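Local coordinates for protein MTH0777 (Methanothermobacter thermautotrophicus, PDB 1KJN) that is of unknown function but folds as a Rossmann-like domain on a six-stranded parallel sheet, in an assembly of two chains, at residues G36-V41 with Y60-V65; E80-F85 with G100-E105; G14-P19 with N44-R49; A108-R113 with A131-A136. One frame throughout, in Å; residues are numbered along the deposited sequence.

Contacts 1, 2 and 4 lie along one parallel sheet of strand order 3-2-1-4-5-6, and each joins parts of a beta-alpha-beta unit. Contacts 1 and 4 hold the two strands outermost within this chain, their centres about 21 Å apart on opposite sides of the centre of the chain. Contact 2 bridges towards both: Phe37 CE2 packs 4.0 Å from Phe81 CB, and Gly84 O probably accepts a hydrogen bond from Ile109 N at 2.8 Å. Contact 3 gathers loop 14-19 and the start of helix 45-54 beyond the C-terminal strand ends; it meets contact 4 where Ser18 OG lies 3.7 Å from Phe111 CE2, and contact 1 through Leu48. No ligand marks a site.

Contact 1. Residues G36-V41 with Y60-V65; sequences GFRVTV and YTDEMV
Arg38 reaches across Asp62 to Glu63, and its side chain can be followed outward over the neighbouring segment. CB starts 4.1 Å from Asp62 OD2, and CG comes closer, 3.8 Å from that same oxygen. A bend at chi3 (99°) then swings the guanidinium over the adjoining residues: NH1 lies 3.7 Å from Asp62 CB, which covers one face of the group, while NH2 makes a salt bridge of 2.8 Å with Glu63 OE2, met at the guanidinium edge with the two flat groups 55° apart. NH2 also donates to a water that is weakly bound to Asp62 O. The same Glu63 OE2 lies 3.0 Å from Thr40 OG1, so one carboxylate oxygen faces both a cation and a hydroxyl.

Asp62 itself is tied to the strand edge. Its OD2 takes the Val39 N-H at 2.6 Å through the anti lone pair, and its OD1 pairs with Lys33 of helix 21-34, while Val39 O accepts from both Asp62 N and Glu63 N. Regular parallel pairing follows, with Val41 N donating to Glu63 O at 2.8 Å and Val65 N to Val41 O. On the face of the sheet that carries the Val41 side chain, Val41 CG2 meets Thr61 CG2 at 3.6 Å. This is the strand pairing of a beta-alpha-beta crossover at one margin of a Rossmann-like sheet.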
loop_
_atom_site.group_PDB
_atom_site.type_symbol
_atom_site.label_atom_id
_atom_site.label_comp_id
_atom_site.label_asym_id
_atom_site.label_seq_id
_atom_site.Cartn_x
_atom_site.Cartn_y
_atom_site.Cartn_z
ATOM N N GLY A 36 -16.173 -15.248 -4.318
ATOM C CA GLY A 36 -15.853 -16.663 -4.456
ATOM C C GLY A 36 -14.581 -17.007 -5.221
ATOM O O GLY A 36 -14.085 -18.143 -5.168
ATOM N N PHE A 37 -14.044 -16.021 -5.926
ATOM C CA PHE A 37 -12.837 -16.201 -6.709
ATOM C C PHE A 37 -11.587 -16.511 -5.910
ATOM O O PHE A 37 -11.429 -16.066 -4.774
ATOM C CB PHE A 37 -12.529 -14.922 -7.478
ATOM C CG PHE A 37 -13.377 -14.715 -8.672
ATOM C CD1 PHE A 37 -14.486 -13.881 -8.616
ATOM C CD2 PHE A 37 -13.071 -15.351 -9.864
ATOM C CE1 PHE A 37 -15.278 -13.685 -9.734
ATOM C CE2 PHE A 37 -13.860 -15.157 -10.983
ATOM C CZ PHE A 37 -14.964 -14.327 -10.924
ATOM N N ARG A 38 -10.686 -17.248 -6.542
ATOM C CA ARG A 38 -9.376 -17.525 -5.964
ATOM C C ARG A 38 -8.571 -16.493 -6.770
ATOM O O ARG A 38 -8.684 -16.453 -7.991
ATOM C CB ARG A 38 -8.913 -18.935 -6.297
ATOM C CG ARG A 38 -7.911 -19.474 -5.314
ATOM C CD ARG A 38 -7.378 -20.819 -5.759
ATOM N NE ARG A 38 -6.087 -20.674 -6.420
ATOM C CZ ARG A 38 -4.929 -20.596 -5.773
ATOM N NH1 ARG A 38 -4.907 -20.661 -4.450
ATOM N NH2 ARG A 38 -3.801 -20.411 -6.444
ATOM N N VAL A 39 -7.833 -15.605 -6.109
ATOM C CA VAL A 39 -7.110 -14.575 -6.845
ATOM C C VAL A 39 -5.613 -14.715 -6.884
ATOM O O VAL A 39 -4.952 -14.759 -5.848
ATOM C CB VAL A 39 -7.383 -13.147 -6.292
ATOM C CG1 VAL A 39 -6.763 -12.096 -7.225
ATOM C CG2 VAL A 39 -8.874 -12.901 -6.124
ATOM N N THR A 40 -5.078 -14.679 -8.095
ATOM C CA THR A 40 -3.642 -14.741 -8.281
ATOM C C THR A 40 -3.170 -13.352 -8.688
ATOM O O THR A 40 -3.753 -12.724 -9.572
ATOM C CB THR A 40 -3.256 -15.740 -9.384
ATOM O OG1 THR A 40 -3.561 -17.074 -8.954
ATOM C CG2 THR A 40 -1.765 -15.631 -9.717
ATOM N N VAL A 41 -2.137 -12.861 -8.021
ATOM C CA VAL A 41 -1.565 -11.554 -8.338
ATOM C C VAL A 41 -0.226 -11.781 -9.052
ATOM O O VAL A 41 0.595 -12.603 -8.609
ATOM C CB VAL A 41 -1.305 -10.717 -7.058
ATOM C CG1 VAL A 41 -0.618 -9.410 -7.415
ATOM C CG2 VAL A 41 -2.620 -10.439 -6.307
ATOM N N TYR A 60 -5.862 -11.344 1.839
ATOM C CA TYR A 60 -6.580 -10.761 0.701
ATOM C C TYR A 60 -6.231 -11.256 -0.715
ATOM O O TYR A 60 -6.832 -10.824 -1.702
ATOM C CB TYR A 60 -6.476 -9.245 0.791
ATOM C CG TYR A 60 -6.998 -8.687 2.103
ATOM C CD1 TYR A 60 -8.341 -8.819 2.455
ATOM C CD2 TYR A 60 -6.165 -7.970 2.964
ATOM C CE1 TYR A 60 -8.847 -8.236 3.626
ATOM C CE2 TYR A 60 -6.669 -7.388 4.148
ATOM C CZ TYR A 60 -8.007 -7.518 4.461
ATOM O OH TYR A 60 -8.528 -6.865 5.571
ATOM N N THR A 61 -5.258 -12.150 -0.817
ATOM C CA THR A 61 -4.865 -12.730 -2.105
ATOM C C THR A 61 -4.571 -14.199 -1.850
ATOM O O THR A 61 -4.306 -14.594 -0.717
ATOM C CB THR A 61 -3.599 -12.082 -2.711
ATOM O OG1 THR A 61 -2.478 -12.359 -1.865
ATOM C CG2 THR A 61 -3.773 -10.572 -2.873
ATOM N N ASP A 62 -4.571 -15.006 -2.900
ATOM C CA ASP A 62 -4.337 -16.430 -2.721
ATOM C C ASP A 62 -2.996 -16.932 -3.211
ATOM O O ASP A 62 -2.384 -17.826 -2.613
ATOM C CB ASP A 62 -5.471 -17.203 -3.388
ATOM C CG ASP A 62 -6.822 -16.798 -2.841
ATOM O OD1 ASP A 62 -7.067 -17.064 -1.650
ATOM O OD2 ASP A 62 -7.612 -16.165 -3.574
ATOM N N GLU A 63 -2.527 -16.323 -4.286
ATOM C CA GLU A 63 -1.280 -16.728 -4.889
ATOM C C GLU A 63 -0.622 -15.521 -5.545
ATOM O O GLU A 63 -1.286 -14.540 -5.888
ATOM C CB GLU A 63 -1.588 -17.810 -5.936
ATOM C CG GLU A 63 -0.372 -18.465 -6.560
ATOM C CD GLU A 63 -0.715 -19.458 -7.660
ATOM O OE1 GLU A 63 0.180 -20.251 -8.024
ATOM O OE2 GLU A 63 -1.856 -19.434 -8.191
HETATM N N MSE A 64 0.690 -15.600 -5.708
HETATM C CA MSE A 64 1.459 -14.545 -6.347
HETATM C C MSE A 64 2.575 -15.152 -7.175
HETATM O O MSE A 64 3.266 -16.043 -6.703
HETATM C CB MSE A 64 2.032 -13.602 -5.311
HETATM C CG MSE A 64 1.033 -12.571 -4.859
HETATM SE SE MSE A 64 1.922 -11.356 -3.742
HETATM C CE MSE A 64 2.163 -12.593 -2.288
ATOM N N VAL A 65 2.754 -14.641 -8.393
ATOM C CA VAL A 65 3.751 -15.142 -9.332
ATOM C C VAL A 65 4.367 -13.981 -10.112
ATOM O O VAL A 65 3.666 -13.049 -10.480
ATOM C CB VAL A 65 3.097 -16.055 -10.396
ATOM C CG1 VAL A 65 4.153 -16.849 -11.146
ATOM C CG2 VAL A 65 2.078 -16.974 -9.772
HETATM O O HOH W 1 -1.908 -20.543 -4.491
#

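Contact 2. Residues E80-F85 with G100-E105; sequences EFLAGF and GILNTE
Phe81 and Glu105 both send CG anti to the backbone nitrogen (chi1 -174° and -176°), which brings the two side chains against each other. The setting is a beta-alpha-beta crossover: strand 81-86 leads through helix 89-102 to strand 105-111, and the contact lies where the returning chain enters its strand. Glu105 CB sits in the plane of the Phe81 ring at its edge, 3.9 Å from CD2. Further out, Glu105 CG is 3.8 Å from CE2 of the ring, and OE1 is 3.5 Å from CD2, the carboxylate turned 88° from the ring plane. OE1 is also 3.0 Å from a water that lies close to Glu80 O. With an alanine here in place of the glutamate, CB would stay, but the CD2-CE2 side of the Phe81 ring would probably lose its cover and the water its carboxylate partner.

The backbone joins in, with Leu82 N donating to Glu105 O at 2.9 Å. Just before it, Thr104 OG1 stands 2.8 Å from Glu80 O, a weak bond at most. The carboxylate of Glu80 looks elsewhere and accepts from Lys8 N. On the other face of the strand Leu82 turns towards the end of helix 89-102, its CB 4.2 Å from Thr104 CG2. Beyond that methyl the two leucines cross at about a right angle, and Leu82 CD2 meets Leu102 CD1 at 4.2 Å.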
loop_
_atom_site.group_PDB
_atom_site.type_symbol
_atom_site.label_atom_id
_atom_site.label_comp_id
_atom_site.label_asym_id
_atom_site.label_seq_id
_atom_site.Cartn_x
_atom_site.Cartn_y
_atom_site.Cartn_z
ATOM N N GLU A 80 -11.063 -17.246 -15.166
ATOM C CA GLU A 80 -12.381 -16.815 -15.617
ATOM C C GLU A 80 -12.506 -15.284 -15.640
ATOM O O GLU A 80 -13.464 -14.735 -16.180
ATOM C CB GLU A 80 -13.462 -17.420 -14.708
ATOM C CG GLU A 80 -13.701 -18.927 -14.886
ATOM C CD GLU A 80 -12.468 -19.793 -14.612
ATOM O OE1 GLU A 80 -11.959 -19.775 -13.473
ATOM O OE2 GLU A 80 -12.007 -20.506 -15.535
ATOM N N PHE A 81 -11.538 -14.600 -15.045
ATOM C CA PHE A 81 -11.553 -13.141 -15.003
ATOM C C PHE A 81 -10.127 -12.596 -14.997
ATOM O O PHE A 81 -9.255 -13.157 -14.358
ATOM C CB PHE A 81 -12.306 -12.652 -13.758
ATOM C CG PHE A 81 -12.482 -11.156 -13.709
ATOM C CD1 PHE A 81 -11.890 -10.396 -12.690
ATOM C CD2 PHE A 81 -13.235 -10.499 -14.685
ATOM C CE1 PHE A 81 -12.042 -8.995 -12.658
ATOM C CE2 PHE A 81 -13.395 -9.097 -14.664
ATOM C CZ PHE A 81 -12.804 -8.346 -13.649
ATOM N N LEU A 82 -9.912 -11.483 -15.691
ATOM C CA LEU A 82 -8.599 -10.855 -15.765
ATOM C C LEU A 82 -8.699 -9.361 -15.456
ATOM O O LEU A 82 -9.461 -8.626 -16.084
ATOM C CB LEU A 82 -7.990 -11.060 -17.167
ATOM C CG LEU A 82 -6.695 -10.333 -17.557
ATOM C CD1 LEU A 82 -5.549 -10.683 -16.597
ATOM C CD2 LEU A 82 -6.337 -10.689 -18.992
ATOM N N ALA A 83 -7.904 -8.911 -14.493
ATOM C CA ALA A 83 -7.892 -7.506 -14.119
ATOM C C ALA A 83 -6.468 -6.983 -14.189
ATOM O O ALA A 83 -5.531 -7.610 -13.683
ATOM C CB ALA A 83 -8.470 -7.318 -12.735
ATOM N N GLY A 84 -6.308 -5.861 -14.875
ATOM C CA GLY A 84 -5.005 -5.247 -15.028
ATOM C C GLY A 84 -4.979 -3.758 -14.705
ATOM O O GLY A 84 -5.801 -2.988 -15.216
ATOM N N PHE A 85 -4.067 -3.377 -13.808
ATOM C CA PHE A 85 -3.868 -1.985 -13.419
ATOM C C PHE A 85 -2.944 -1.414 -14.464
ATOM O O PHE A 85 -1.927 -2.029 -14.806
ATOM C CB PHE A 85 -3.245 -1.888 -12.017
ATOM C CG PHE A 85 -4.235 -2.102 -10.926
ATOM C CD1 PHE A 85 -4.610 -3.389 -10.558
ATOM C CD2 PHE A 85 -4.819 -1.014 -10.283
ATOM C CE1 PHE A 85 -5.554 -3.593 -9.563
ATOM C CE2 PHE A 85 -5.765 -1.206 -9.289
ATOM C CZ PHE A 85 -6.139 -2.499 -8.920
ATOM N N GLY A 100 -4.741 -11.735 -24.524
ATOM C CA GLY A 100 -4.720 -12.522 -25.750
ATOM C C GLY A 100 -4.635 -14.004 -25.451
ATOM O O GLY A 100 -5.222 -14.827 -26.151
ATOM N N ILE A 101 -3.938 -14.327 -24.370
ATOM C CA ILE A 101 -3.774 -15.697 -23.925
ATOM C C ILE A 101 -5.023 -16.237 -23.216
ATOM O O ILE A 101 -5.465 -17.359 -23.480
ATOM C CB ILE A 101 -2.593 -15.800 -22.951
ATOM C CG1 ILE A 101 -1.277 -15.509 -23.683
ATOM C CG2 ILE A 101 -2.602 -17.170 -22.240
ATOM C CD1 ILE A 101 -0.063 -15.403 -22.755
ATOM N N LEU A 102 -5.584 -15.442 -22.303
ATOM C CA LEU A 102 -6.756 -15.874 -21.537
ATOM C C LEU A 102 -8.107 -15.792 -22.234
ATOM O O LEU A 102 -9.001 -16.578 -21.914
ATOM C CB LEU A 102 -6.798 -15.173 -20.180
ATOM C CG LEU A 102 -5.710 -15.653 -19.228
ATOM C CD1 LEU A 102 -5.576 -14.689 -18.031
ATOM C CD2 LEU A 102 -6.000 -17.069 -18.780
ATOM N N ASN A 103 -8.276 -14.818 -23.132
ATOM C CA ASN A 103 -9.531 -14.665 -23.890
ATOM C C ASN A 103 -10.764 -14.770 -22.970
ATOM O O ASN A 103 -11.703 -15.526 -23.251
ATOM C CB ASN A 103 -9.579 -15.751 -24.991
ATOM C CG ASN A 103 -10.799 -15.635 -25.905
ATOM O OD1 ASN A 103 -11.222 -14.540 -26.267
ATOM N ND2 ASN A 103 -11.349 -16.783 -26.302
ATOM N N THR A 104 -10.769 -14.008 -21.880
ATOM C CA THR A 104 -11.872 -14.058 -20.928
ATOM C C THR A 104 -12.366 -12.663 -20.557
ATOM O O THR A 104 -11.955 -11.675 -21.171
ATOM C CB THR A 104 -11.440 -14.798 -19.663
ATOM O OG1 THR A 104 -12.583 -15.065 -18.846
ATOM C CG2 THR A 104 -10.423 -13.963 -18.870
ATOM N N GLU A 105 -13.278 -12.585 -19.585
ATOM C CA GLU A 105 -13.792 -11.289 -19.143
ATOM C C GLU A 105 -12.596 -10.527 -18.585
ATOM O O GLU A 105 -11.915 -11.001 -17.681
ATOM C CB GLU A 105 -14.884 -11.450 -18.078
ATOM C CG GLU A 105 -15.502 -10.120 -17.675
ATOM C CD GLU A 105 -16.710 -10.262 -16.755
ATOM O OE1 GLU A 105 -16.563 -10.792 -15.633
ATOM O OE2 GLU A 105 -17.806 -9.817 -17.151
HETATM O O HOH W 2 -15.885 -13.669 -15.016
#

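Contact 3. Residues G14-P19 with N44-R49; sequences GCPESP and NPAALR
The flat Asn44 amide meets the puckered Pro16 ring, the two side chains approaching from opposite directions. Pro16 CD comes in beyond the O and N ends of the amide, a little off its plane and almost midway between them: 3.8 Å from Asn44 OD1 and 3.9 Å from Asn44 ND2. The next ring carbon, Pro16 CG, rests 3.9 Å from the Ala46 CB methyl, and Ala47 CB fills in 4.2 Å from Pro16 CD.

The amide is held in this pose by the helix it caps. With Asn44 chi1 at 77°, its CG stands between the backbone N and the carbonyl carbon, and Asn44 OD1 folds back to accept from Ala47 N at 2.8 Å, nearly straight; Asn44 is thus the N-cap of helix 45-54. Were this asparagine replaced by an alanine, Ala47 N would probably lose its capping acceptor and Pro16 CD the amide end it touches.

A water joins the backbones as well, taking the Asn44 N-H at 2.8 Å and giving a weak bond to Gly14 O. Gln21 bonds to Gly14 N and Cys15 O of the loop, and His140 of the second subunit packs on Ala46. Between the two segments there is no direct hydrogen bond: the amide oxygen is spent on capping Ala47 N, and the loop rests on the helix start by van der Waals contact and one bridging water.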
loop_
_atom_site.group_PDB
_atom_site.type_symbol
_atom_site.label_atom_id
_atom_site.label_comp_id
_atom_site.label_asym_id
_atom_site.label_seq_id
_atom_site.Cartn_x
_atom_site.Cartn_y
_atom_site.Cartn_z
ATOM N N GLY A 14 1.243 -3.003 -12.532
ATOM C CA GLY A 14 2.284 -2.268 -13.223
ATOM C C GLY A 14 3.373 -1.830 -12.259
ATOM O O GLY A 14 3.309 -2.146 -11.063
ATOM N N CYS A 15 4.378 -1.116 -12.762
ATOM C CA CYS A 15 5.458 -0.660 -11.895
ATOM C C CYS A 15 4.818 0.192 -10.790
ATOM O O CYS A 15 3.904 0.982 -11.039
ATOM C CB CYS A 15 6.509 0.142 -12.673
ATOM S SG CYS A 15 6.162 1.913 -12.845
ATOM N N PRO A 16 5.212 -0.054 -9.540
ATOM C CA PRO A 16 4.672 0.691 -8.401
ATOM C C PRO A 16 5.349 2.059 -8.239
ATOM O O PRO A 16 6.554 2.141 -7.970
ATOM C CB PRO A 16 4.988 -0.233 -7.229
ATOM C CG PRO A 16 6.354 -0.776 -7.615
ATOM C CD PRO A 16 6.225 -1.042 -9.112
ATOM N N GLU A 17 4.588 3.120 -8.481
ATOM C CA GLU A 17 5.070 4.488 -8.331
ATOM C C GLU A 17 3.975 5.203 -7.527
ATOM O O GLU A 17 4.226 5.736 -6.438
ATOM C CB GLU A 17 5.254 5.184 -9.690
ATOM C CG GLU A 17 6.433 4.691 -10.555
ATOM C CD GLU A 17 6.493 5.363 -11.944
ATOM O OE1 GLU A 17 5.445 5.842 -12.437
ATOM O OE2 GLU A 17 7.587 5.407 -12.555
ATOM N N SER A 18 2.755 5.179 -8.057
ATOM C CA SER A 18 1.623 5.822 -7.406
ATOM C C SER A 18 1.235 5.027 -6.174
ATOM O O SER A 18 1.022 3.823 -6.241
ATOM C CB SER A 18 0.409 5.894 -8.339
ATOM O OG SER A 18 0.784 6.298 -9.642
ATOM N N PRO A 19 1.162 5.699 -5.023
ATOM C CA PRO A 19 0.791 5.036 -3.776
ATOM C C PRO A 19 -0.594 4.399 -3.761
ATOM O O PRO A 19 -0.883 3.599 -2.862
ATOM C CB PRO A 19 0.944 6.137 -2.728
ATOM C CG PRO A 19 0.895 7.420 -3.532
ATOM C CD PRO A 19 1.612 7.081 -4.791
ATOM N N ASN A 44 5.966 -7.299 -11.068
ATOM C CA ASN A 44 7.422 -7.235 -10.953
ATOM C C ASN A 44 7.823 -7.405 -9.487
ATOM O O ASN A 44 6.993 -7.252 -8.602
ATOM C CB ASN A 44 7.996 -5.936 -11.607
ATOM C CG ASN A 44 7.818 -4.651 -10.742
ATOM O OD1 ASN A 44 7.230 -4.674 -9.662
ATOM N ND2 ASN A 44 8.357 -3.524 -11.239
ATOM N N PRO A 45 9.100 -7.720 -9.217
ATOM C CA PRO A 45 9.563 -7.912 -7.836
ATOM C C PRO A 45 9.142 -6.846 -6.824
ATOM O O PRO A 45 8.589 -7.173 -5.781
ATOM C CB PRO A 45 11.084 -7.991 -7.995
ATOM C CG PRO A 45 11.224 -8.701 -9.331
ATOM C CD PRO A 45 10.209 -7.927 -10.173
ATOM N N ALA A 46 9.389 -5.581 -7.129
ATOM C CA ALA A 46 9.019 -4.512 -6.204
ATOM C C ALA A 46 7.524 -4.575 -5.866
ATOM O O ALA A 46 7.144 -4.632 -4.704
ATOM C CB ALA A 46 9.378 -3.158 -6.804
ATOM N N ALA A 47 6.695 -4.632 -6.897
ATOM C CA ALA A 47 5.250 -4.696 -6.717
ATOM C C ALA A 47 4.804 -5.879 -5.830
ATOM O O ALA A 47 4.042 -5.678 -4.876
ATOM C CB ALA A 47 4.558 -4.739 -8.090
ATOM N N LEU A 48 5.294 -7.092 -6.128
ATOM C CA LEU A 48 4.930 -8.275 -5.342
ATOM C C LEU A 48 5.352 -8.132 -3.898
ATOM O O LEU A 48 4.631 -8.568 -2.985
ATOM C CB LEU A 48 5.534 -9.555 -5.961
ATOM C CG LEU A 48 4.563 -10.405 -6.821
ATOM C CD1 LEU A 48 3.642 -9.547 -7.627
ATOM C CD2 LEU A 48 5.296 -11.401 -7.714
ATOM N N ARG A 49 6.523 -7.528 -3.675
ATOM C CA ARG A 49 7.011 -7.339 -2.305
ATOM C C ARG A 49 6.144 -6.356 -1.544
ATOM O O ARG A 49 6.002 -6.473 -0.335
ATOM C CB ARG A 49 8.474 -6.871 -2.247
ATOM C CG ARG A 49 9.479 -7.829 -2.859
ATOM C CD ARG A 49 10.900 -7.532 -2.395
ATOM N NE ARG A 49 11.053 -7.972 -1.016
ATOM C CZ ARG A 49 11.582 -9.138 -0.643
ATOM N NH1 ARG A 49 12.043 -9.993 -1.547
ATOM N NH2 ARG A 49 11.555 -9.496 0.639
HETATM O O HOH W 3 4.653 -4.928 -11.626
#

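Contact 4. Residues A108-R113 with A131-A136; sequences AIIFDR and AEIIAA
Ala108 and Ile110 exchange backbone bonds with residues 132-136 in regular parallel pairing, the short strand axes 19° apart. Ala108 N donates to Glu132 O at 2.9 Å, and Ala108 O receives Ile134 N at 2.9 Å. Two residues on, Ile110 N donates to Ile134 O at 2.7 Å and Ile110 O accepts from Ala136 N at 3.0 Å. The series fades at its end, where Asp112 N makes only a weak bond to Ala136 O.

Weaker CA-H...O contacts run between these bonds, the shortest being Ala135 CA to Ile110 O at 3.1 Å; others pair Ile109 CA with Ile134 O and Phe111 CA with Ala136 O. The CB of Phe111 also lies against Ala136 O.

Apolar contacts line both faces. On the face bearing Ala108, Ile110, Ile133 and Ala135, Ile110 carries CG1 beside its backbone N (chi1 -58°), which sends CD1 back along the strand to within 4.0 Å of Ile133 CG2. Ile110 CB meets Ala135 CB at 4.1 Å. On the face of Ile109 and Ile134, Ile109 CG1 lies 4.2 Å from Ile134 CB.

Helix 115-128, the crossover between the two strands, covers Ile110 and Ile133 with Leu121, Ile125 and Met126. Helix 143-153 packs on the other face through Leu145, against Phe111 and Ala136, and strand 81-86 continues the sheet beyond Ile109.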
loop_
_atom_site.group_PDB
_atom_site.type_symbol
_atom_site.label_atom_id
_atom_site.label_comp_id
_atom_site.label_asym_id
_atom_site.label_seq_id
_atom_site.Cartn_x
_atom_site.Cartn_y
_atom_site.Cartn_z
ATOM N N ALA A 108 -9.637 -3.316 -17.279
ATOM C CA ALA A 108 -8.484 -2.434 -17.243
ATOM C C ALA A 108 -8.794 -1.314 -16.275
ATOM O O ALA A 108 -9.862 -0.709 -16.362
ATOM C CB ALA A 108 -8.219 -1.871 -18.590
ATOM N N ILE A 109 -7.875 -1.059 -15.343
ATOM C CA ILE A 109 -8.032 0.017 -14.359
ATOM C C ILE A 109 -6.886 0.988 -14.681
ATOM O O ILE A 109 -5.703 0.734 -14.392
ATOM C CB ILE A 109 -7.962 -0.537 -12.921
ATOM C CG1 ILE A 109 -9.206 -1.398 -12.654
ATOM C CG2 ILE A 109 -7.858 0.602 -11.888
ATOM C CD1 ILE A 109 -9.190 -2.176 -11.351
ATOM N N ILE A 110 -7.254 2.042 -15.395
ATOM C CA ILE A 110 -6.329 3.055 -15.867
ATOM C C ILE A 110 -6.274 4.282 -14.981
ATOM O O ILE A 110 -7.306 4.860 -14.652
ATOM C CB ILE A 110 -6.703 3.457 -17.304
ATOM C CG1 ILE A 110 -6.665 2.203 -18.191
ATOM C CG2 ILE A 110 -5.798 4.590 -17.802
ATOM C CD1 ILE A 110 -7.106 2.414 -19.629
ATOM N N PHE A 111 -5.059 4.695 -14.625
ATOM C CA PHE A 111 -4.899 5.850 -13.765
ATOM C C PHE A 111 -3.609 6.620 -13.953
ATOM O O PHE A 111 -2.550 6.055 -14.216
ATOM C CB PHE A 111 -5.051 5.447 -12.296
ATOM C CG PHE A 111 -4.004 4.486 -11.814
ATOM C CD1 PHE A 111 -4.061 3.136 -12.167
ATOM C CD2 PHE A 111 -2.946 4.933 -11.031
ATOM C CE1 PHE A 111 -3.072 2.240 -11.749
ATOM C CE2 PHE A 111 -1.951 4.052 -10.607
ATOM C CZ PHE A 111 -2.013 2.699 -10.967
ATOM N N ASP A 112 -3.730 7.934 -13.803
ATOM C CA ASP A 112 -2.634 8.881 -13.898
ATOM C C ASP A 112 -3.280 10.234 -13.564
ATOM O O ASP A 112 -4.491 10.401 -13.731
ATOM C CB ASP A 112 -2.052 8.891 -15.316
ATOM C CG ASP A 112 -0.758 9.680 -15.407
ATOM O OD1 ASP A 112 0.320 9.064 -15.334
ATOM O OD2 ASP A 112 -0.818 10.914 -15.546
ATOM N N ARG A 113 -2.501 11.191 -13.078
ATOM C CA ARG A 113 -3.069 12.502 -12.754
ATOM C C ARG A 113 -3.297 13.366 -13.987
ATOM O O ARG A 113 -4.133 14.263 -13.982
ATOM C CB ARG A 113 -2.198 13.238 -11.737
ATOM C CG ARG A 113 -2.401 12.733 -10.319
ATOM C CD ARG A 113 -3.837 12.949 -9.835
ATOM N NE ARG A 113 -4.121 14.361 -9.595
ATOM C CZ ARG A 113 -5.274 14.837 -9.129
ATOM N NH1 ARG A 113 -6.284 14.020 -8.846
ATOM N NH2 ARG A 113 -5.413 16.144 -8.939
ATOM N N ALA A 131 -12.209 -5.056 -23.505
ATOM C CA ALA A 131 -12.216 -4.999 -22.052
ATOM C C ALA A 131 -13.019 -3.860 -21.477
ATOM O O ALA A 131 -13.112 -2.789 -22.072
ATOM C CB ALA A 131 -10.786 -4.921 -21.530
ATOM N N GLU A 132 -13.569 -4.098 -20.291
ATOM C CA GLU A 132 -14.325 -3.088 -19.584
ATOM C C GLU A 132 -13.237 -2.173 -18.996
ATOM O O GLU A 132 -12.192 -2.651 -18.540
ATOM C CB GLU A 132 -15.146 -3.739 -18.473
ATOM C CG GLU A 132 -16.499 -3.082 -18.236
ATOM C CD GLU A 132 -17.539 -3.508 -19.257
ATOM O OE1 GLU A 132 -17.830 -4.724 -19.348
ATOM O OE2 GLU A 132 -18.072 -2.626 -19.960
ATOM N N ILE A 133 -13.479 -0.867 -19.022
ATOM C CA ILE A 133 -12.511 0.112 -18.548
ATOM C C ILE A 133 -12.943 1.013 -17.384
ATOM O O ILE A 133 -14.053 1.566 -17.373
ATOM C CB ILE A 133 -12.089 1.033 -19.721
ATOM C CG1 ILE A 133 -11.476 0.200 -20.850
ATOM C CG2 ILE A 133 -11.112 2.108 -19.241
ATOM C CD1 ILE A 133 -11.221 0.978 -22.126
ATOM N N ILE A 134 -12.061 1.136 -16.397
ATOM C CA ILE A 134 -12.272 2.031 -15.254
ATOM C C ILE A 134 -11.090 2.979 -15.317
ATOM O O ILE A 134 -9.934 2.537 -15.293
ATOM C CB ILE A 134 -12.235 1.302 -13.894
ATOM C CG1 ILE A 134 -13.529 0.525 -13.678
ATOM C CG2 ILE A 134 -12.088 2.323 -12.751
ATOM C CD1 ILE A 134 -13.513 -0.309 -12.424
ATOM N N ALA A 135 -11.361 4.268 -15.447
ATOM C CA ALA A 135 -10.282 5.239 -15.517
ATOM C C ALA A 135 -10.499 6.421 -14.581
ATOM O O ALA A 135 -11.637 6.841 -14.340
ATOM C CB ALA A 135 -10.103 5.715 -16.946
ATOM N N ALA A 136 -9.406 6.935 -14.025
ATOM C CA ALA A 136 -9.477 8.081 -13.117
ATOM C C ALA A 136 -8.128 8.772 -12.912
ATOM O O ALA A 136 -7.063 8.140 -12.954
ATOM C CB ALA A 136 -10.059 7.658 -11.775
#